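Local atomic coordinates of hypothetical protein yigZ (Escherichia coli, PDB entry 1VI7), a protein that is of unknown function but may bind guanyl ribonucleotides or other anions and hydrolyse ribonucleoside triphosphates. Residues 137-142 against 177-182; 142-147 against 198-203. One frame throughout, in Å; residues are numbered along the deposited sequence.

How the contacts relate
Both contacts build on strand 140-146, an inner strand of a four-stranded antiparallel sheet, and share Tyr-142. Contact 1 joins its start to the other inner strand, 174-180; contact 2 joins its later part to residues 198-203, which lead into the short outermost strand 203-204. Both are partly buried: contact 1 buries Val-178, Ala-179 and Leu-180, whereas contact 2 buries Leu-144 and Cys-146 but leaves Gln-145, Gln-201 and Leu-203 exposed. The chemistry follows: contact 1 has continuous direct backbone bonding and a salt bridge, contact 2, at the sheet margin, two direct backbone bonds and then water bridges. Val-178 of contact 1 touches Leu-202 of contact 2, linking their apolar sides.

Contact 1. Residues 137-142 against 177-182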
loop_
_atom_site.group_PDB
_atom_site.type_symbol
_atom_site.label_atom_id
_atom_site.label_comp_id
_atom_site.label_asym_id
_atom_site.label_seq_id
_atom_site.Cartn_x
_atom_site.Cartn_y
_atom_site.Cartn_z
ATOM N N THR A 137 6.315 5.878 8.388
ATOM C CA THR A 137 7.715 6.040 7.975
ATOM C C THR A 137 8.336 4.678 7.700
ATOM O O THR A 137 8.409 3.814 8.571
ATOM C CB THR A 137 8.557 6.830 8.957
ATOM O OG1 THR A 137 7.807 7.928 9.524
ATOM C CG2 THR A 137 9.758 7.447 8.224
ATOM N N PRO A 138 8.614 4.414 6.429
ATOM C CA PRO A 138 9.185 3.157 5.994
ATOM C C PRO A 138 10.587 2.904 6.539
ATOM O O PRO A 138 11.420 3.804 6.670
ATOM C CB PRO A 138 9.260 3.316 4.466
ATOM C CG PRO A 138 9.560 4.789 4.328
ATOM C CD PRO A 138 8.605 5.423 5.325
ATOM N N LEU A 139 10.839 1.639 6.848
ATOM C CA LEU A 139 12.120 1.167 7.334
ATOM C C LEU A 139 13.237 1.506 6.335
ATOM O O LEU A 139 13.051 1.293 5.133
ATOM C CB LEU A 139 12.063 -0.370 7.342
ATOM C CG LEU A 139 11.730 -1.123 8.602
ATOM C CD1 LEU A 139 11.202 -0.239 9.715
ATOM C CD2 LEU A 139 10.752 -2.262 8.309
ATOM N N THR A 140 14.429 1.767 6.839
ATOM C CA THR A 140 15.590 1.921 5.944
ATOM C C THR A 140 16.321 0.586 5.835
ATOM O O THR A 140 16.202 -0.250 6.744
ATOM C CB THR A 140 16.533 3.017 6.440
ATOM O OG1 THR A 140 15.850 4.284 6.327
ATOM C CG2 THR A 140 17.800 3.069 5.602
ATOM N N GLU A 141 16.941 0.289 4.700
ATOM C CA GLU A 141 17.600 -1.005 4.540
ATOM C C GLU A 141 19.110 -0.860 4.469
ATOM O O GLU A 141 19.633 -0.023 3.740
ATOM C CB GLU A 141 17.138 -1.724 3.292
ATOM C CG GLU A 141 15.669 -2.057 3.198
ATOM C CD GLU A 141 15.388 -3.068 2.088
ATOM O OE1 GLU A 141 16.071 -3.000 1.036
ATOM O OE2 GLU A 141 14.537 -3.960 2.301
ATOM N N TYR A 142 19.810 -1.719 5.200
ATOM C CA TYR A 142 21.274 -1.728 5.201
ATOM C C TYR A 142 21.844 -3.136 4.989
ATOM O O TYR A 142 21.122 -4.110 5.072
ATOM C CB TYR A 142 21.790 -1.302 6.586
ATOM C CG TYR A 142 21.342 0.022 7.091
ATOM C CD1 TYR A 142 20.124 0.186 7.757
ATOM C CD2 TYR A 142 22.156 1.135 6.919
ATOM C CE1 TYR A 142 19.733 1.423 8.235
ATOM C CE2 TYR A 142 21.762 2.387 7.362
ATOM C CZ TYR A 142 20.557 2.507 8.019
ATOM O OH TYR A 142 20.157 3.742 8.467
ATOM N N ARG A 177 20.922 -8.543 4.901
ATOM C CA ARG A 177 20.301 -7.335 4.353
ATOM C C ARG A 177 19.283 -6.929 5.438
ATOM O O ARG A 177 18.489 -7.832 5.796
ATOM C CB ARG A 177 19.547 -7.713 3.087
ATOM C CG ARG A 177 18.711 -6.609 2.471
ATOM C CD ARG A 177 19.532 -5.378 2.254
ATOM N NE ARG A 177 19.235 -4.535 1.162
ATOM C CZ ARG A 177 18.739 -4.712 -0.038
ATOM N NH1 ARG A 177 18.356 -5.914 -0.454
ATOM N NH2 ARG A 177 18.624 -3.653 -0.854
ATOM N N VAL A 178 19.592 -5.983 6.319
ATOM C CA VAL A 178 18.673 -5.639 7.400
ATOM C C VAL A 178 17.915 -4.341 7.128
ATOM O O VAL A 178 18.355 -3.548 6.314
ATOM C CB VAL A 178 19.399 -5.458 8.746
ATOM C CG1 VAL A 178 19.749 -6.814 9.327
ATOM C CG2 VAL A 178 20.631 -4.580 8.533
ATOM N N ALA A 179 16.799 -4.199 7.818
ATOM C CA ALA A 179 15.924 -3.054 7.743
ATOM C C ALA A 179 15.497 -2.606 9.149
ATOM O O ALA A 179 14.883 -3.370 9.884
ATOM C CB ALA A 179 14.676 -3.364 6.922
ATOM N N LEU A 180 15.697 -1.326 9.425
ATOM C CA LEU A 180 15.251 -0.777 10.700
ATOM C C LEU A 180 14.973 0.719 10.605
ATOM O O LEU A 180 15.573 1.431 9.795
ATOM C CB LEU A 180 16.354 -1.025 11.744
ATOM C CG LEU A 180 17.686 -0.306 11.426
ATOM C CD1 LEU A 180 18.411 0.040 12.704
ATOM C CD2 LEU A 180 18.547 -1.179 10.541
ATOM N N PRO A 181 14.127 1.208 11.497
ATOM C CA PRO A 181 13.801 2.625 11.548
ATOM C C PRO A 181 15.063 3.446 11.394
ATOM O O PRO A 181 16.097 3.063 11.939
ATOM C CB PRO A 181 13.239 2.757 12.961
ATOM C CG PRO A 181 12.487 1.466 13.127
ATOM C CD PRO A 181 13.425 0.442 12.536
ATOM N N ALA A 182 14.987 4.590 10.706
ATOM C CA ALA A 182 16.189 5.419 10.569
ATOM C C ALA A 182 16.501 6.153 11.867
ATOM O O ALA A 182 17.571 6.755 12.001
ATOM C CB ALA A 182 16.093 6.373 9.399
#
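Thr-140 with Leu-180 and Tyr-142 with Val-178 form antiparallel hydrogen-bonded pairs, Glu-141 and Ala-179 the non-hydrogen-bonded pair between them, the short strands running 152° apart. Tyr-142 N reaches Val-178 O at 2.6 Å, and Val-178 N answers to Tyr-142 O; Thr-140 and Leu-180 exchange two more bonds, the longer from Thr-140 N to Leu-180 O at 3.2 Å. On the Tyr-142 face, Leu-180 crosses the tyrosine at about a right angle and sets CD2 3.5 Å from the ring atom CD1. Val-185 and Phe-188 of helix 185-196 cover this side. The pairing joins the two inner strands of a ferredoxin-like βαββαβ domain. Across the sheet, Arg-177 leaves with CG anti to its backbone N (chi1 173°), then bends at chi2 and chi3 toward Glu-141. OE1 of Glu-141 lies over one guanidinium face, 3.2 Å from NH2 of Arg-177, the carboxylate and guanidinium planes 53° apart; with no N-H aimed at OE1, the salt bridge rests on charge alone. A leucine at Arg-177 would probably leave the Glu-141 carboxylate without its countercharge. Leu-139 rests CB against Ala-179 CB and runs alongside Pro-181, its CD1 3.7 Å from the proline CD.

Contact 2. Residues 142-147 against 198-203; sequences YTLQCE and GSLQLL
Thr-143 and Leu-203 make the one antiparallel bridge here, a hydrogen-bonded pair: Thr-143 N donates to Leu-203 O at 2.6 Å and Leu-203 N to Thr-143 O at 2.7 Å. On the side turned to the helices the contact is closely packed. Leu-202 CD2 lies over one face of the Tyr-142 ring and its CD1 sits 4.0 Å from Tyr-142 CB, while the Leu-203 carbonyl stands at the edge of the same ring. A chi1 of 175° carries the Leu-144 branch away from its own N and lets CD1 cross to the facing chain, where it rests on the peptide between Gln-201 and Leu-202, 3.8 Å from Leu-202 N. Next along, Leu-200 brings CD1 to 4.1 Å from Cys-146 CB. Ile-154 of helix 151-160 touches Leu-144, Cys-146 and Leu-200, and helix 185-196 meets Leu-200 through Leu-192 and Leu-202 through Phe-188, closing an apolar layer.

The contact loosens toward solvent beyond the bridge, where the backbones draw apart and two waters sit between them. One water donates to Gln-145 O and accepts from Gln-201 N at 2.7 Å; the second accepts from Gln-145 N at 2.8 Å and donates to Gln-201 O, joining the backbone N-H and C=O groups of Gln-145 and Gln-201 through solvent. On the face opposite the helices, Thr-143 OG1 comes only to 3.9 Å from Leu-203 CB, a light touch between side chains crossing at a slant. The short last strand, antiparallel beside the first, completes the four-stranded sheet of a ferredoxin-like βαββαβ fold, with both helices on one face.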
loop_
_atom_site.group_PDB
_atom_site.type_symbol
_atom_site.label_atom_id
_atom_site.label_comp_id
_atom_site.label_asym_id
_atom_site.label_seq_id
_atom_site.Cartn_x
_atom_site.Cartn_y
_atom_site.Cartn_z
ATOM N N TYR A 142 19.810 -1.719 5.200
ATOM C CA TYR A 142 21.274 -1.728 5.201
ATOM C C TYR A 142 21.844 -3.136 4.989
ATOM O O TYR A 142 21.122 -4.110 5.072
ATOM C CB TYR A 142 21.790 -1.302 6.586
ATOM C CG TYR A 142 21.342 0.022 7.091
ATOM C CD1 TYR A 142 20.124 0.186 7.757
ATOM C CD2 TYR A 142 22.156 1.135 6.919
ATOM C CE1 TYR A 142 19.733 1.423 8.235
ATOM C CE2 TYR A 142 21.762 2.387 7.362
ATOM C CZ TYR A 142 20.557 2.507 8.019
ATOM O OH TYR A 142 20.157 3.742 8.467
ATOM N N THR A 143 23.168 -3.248 4.810
ATOM C CA THR A 143 23.735 -4.601 4.730
ATOM C C THR A 143 24.758 -4.775 5.875
ATOM O O THR A 143 25.172 -3.792 6.486
ATOM C CB THR A 143 24.326 -5.078 3.448
ATOM O OG1 THR A 143 25.493 -4.316 3.131
ATOM C CG2 THR A 143 23.404 -5.070 2.257
ATOM N N LEU A 144 25.006 -6.031 6.205
ATOM C CA LEU A 144 25.843 -6.346 7.368
ATOM C C LEU A 144 26.440 -7.732 7.253
ATOM O O LEU A 144 25.740 -8.724 7.132
ATOM C CB LEU A 144 24.959 -6.228 8.627
ATOM C CG LEU A 144 25.602 -6.625 9.946
ATOM C CD1 LEU A 144 26.727 -5.645 10.293
ATOM C CD2 LEU A 144 24.589 -6.747 11.076
ATOM N N GLN A 145 27.757 -7.804 7.264
ATOM C CA GLN A 145 28.433 -9.144 7.161
ATOM C C GLN A 145 28.978 -9.486 8.560
ATOM O O GLN A 145 29.550 -8.632 9.238
ATOM C CB GLN A 145 29.396 -9.187 6.044
ATOM C CG GLN A 145 30.435 -10.200 5.830
ATOM C CD GLN A 145 31.336 -9.893 4.621
ATOM O OE1 GLN A 145 32.047 -8.880 4.652
ATOM N NE2 GLN A 145 31.327 -10.761 3.604
ATOM N N CYS A 146 28.476 -10.619 9.060
ATOM C CA CYS A 146 28.816 -11.189 10.330
ATOM C C CYS A 146 29.163 -12.677 10.309
ATOM O O CYS A 146 28.899 -13.439 9.387
ATOM C CB CYS A 146 27.617 -10.996 11.283
ATOM S SG CYS A 146 26.251 -12.093 10.967
ATOM N N GLU A 147 29.505 -13.182 11.492
ATOM C CA GLU A 147 29.861 -14.596 11.633
ATOM C C GLU A 147 28.716 -15.426 12.125
ATOM O O GLU A 147 27.845 -14.918 12.854
ATOM C CB GLU A 147 31.071 -14.673 12.600
ATOM C CG GLU A 147 32.236 -13.852 12.075
ATOM C CD GLU A 147 33.576 -14.499 12.185
ATOM O OE1 GLU A 147 33.686 -15.706 11.871
ATOM O OE2 GLU A 147 34.545 -13.804 12.593
ATOM N N GLY A 198 33.503 -3.435 18.290
ATOM C CA GLY A 198 33.637 -2.603 17.158
ATOM C C GLY A 198 34.135 -3.181 15.874
ATOM O O GLY A 198 34.464 -2.409 14.958
ATOM N N SER A 199 33.916 -4.491 15.646
ATOM C CA SER A 199 34.458 -5.122 14.445
ATOM C C SER A 199 33.392 -5.434 13.411
ATOM O O SER A 199 33.727 -5.964 12.326
ATOM C CB SER A 199 35.111 -6.440 14.896
ATOM O OG SER A 199 34.056 -7.327 15.226
ATOM N N LEU A 200 32.141 -5.330 13.800
ATOM C CA LEU A 200 31.013 -5.502 12.874
ATOM C C LEU A 200 30.821 -4.174 12.130
ATOM O O LEU A 200 31.086 -3.123 12.737
ATOM C CB LEU A 200 29.796 -5.841 13.706
ATOM C CG LEU A 200 29.075 -7.171 13.547
ATOM C CD1 LEU A 200 29.990 -8.344 13.380
ATOM C CD2 LEU A 200 28.143 -7.379 14.747
ATOM N N GLN A 201 30.563 -4.189 10.827
ATOM C CA GLN A 201 30.425 -2.949 10.058
ATOM C C GLN A 201 29.133 -2.855 9.261
ATOM O O GLN A 201 29.061 -3.344 8.131
ATOM C CB GLN A 201 31.635 -2.778 9.128
ATOM C CG GLN A 201 31.932 -1.363 8.717
ATOM C CD GLN A 201 33.057 -1.134 7.748
ATOM O OE1 GLN A 201 32.844 -0.591 6.638
ATOM N NE2 GLN A 201 34.300 -1.466 8.078
ATOM N N LEU A 202 28.133 -2.155 9.770
ATOM C CA LEU A 202 26.826 -1.939 9.144
ATOM C C LEU A 202 26.857 -1.027 7.940
ATOM O O LEU A 202 27.236 0.143 8.070
ATOM C CB LEU A 202 25.930 -1.301 10.231
ATOM C CG LEU A 202 24.481 -1.030 9.882
ATOM C CD1 LEU A 202 23.672 -2.314 9.937
ATOM C CD2 LEU A 202 23.887 0.036 10.812
ATOM N N LEU A 203 26.388 -1.409 6.762
ATOM C CA LEU A 203 26.526 -0.533 5.594
ATOM C C LEU A 203 25.210 -0.167 4.934
ATOM O O LEU A 203 24.262 -0.946 4.910
ATOM C CB LEU A 203 27.430 -1.212 4.555
ATOM C CG LEU A 203 28.878 -1.499 4.961
ATOM C CD1 LEU A 203 29.470 -2.518 3.986
ATOM C CD2 LEU A 203 29.704 -0.230 4.961
HETATM O O HOH W 1 31.019 -6.623 9.688
HETATM O O HOH W 2 28.522 -5.274 6.420
#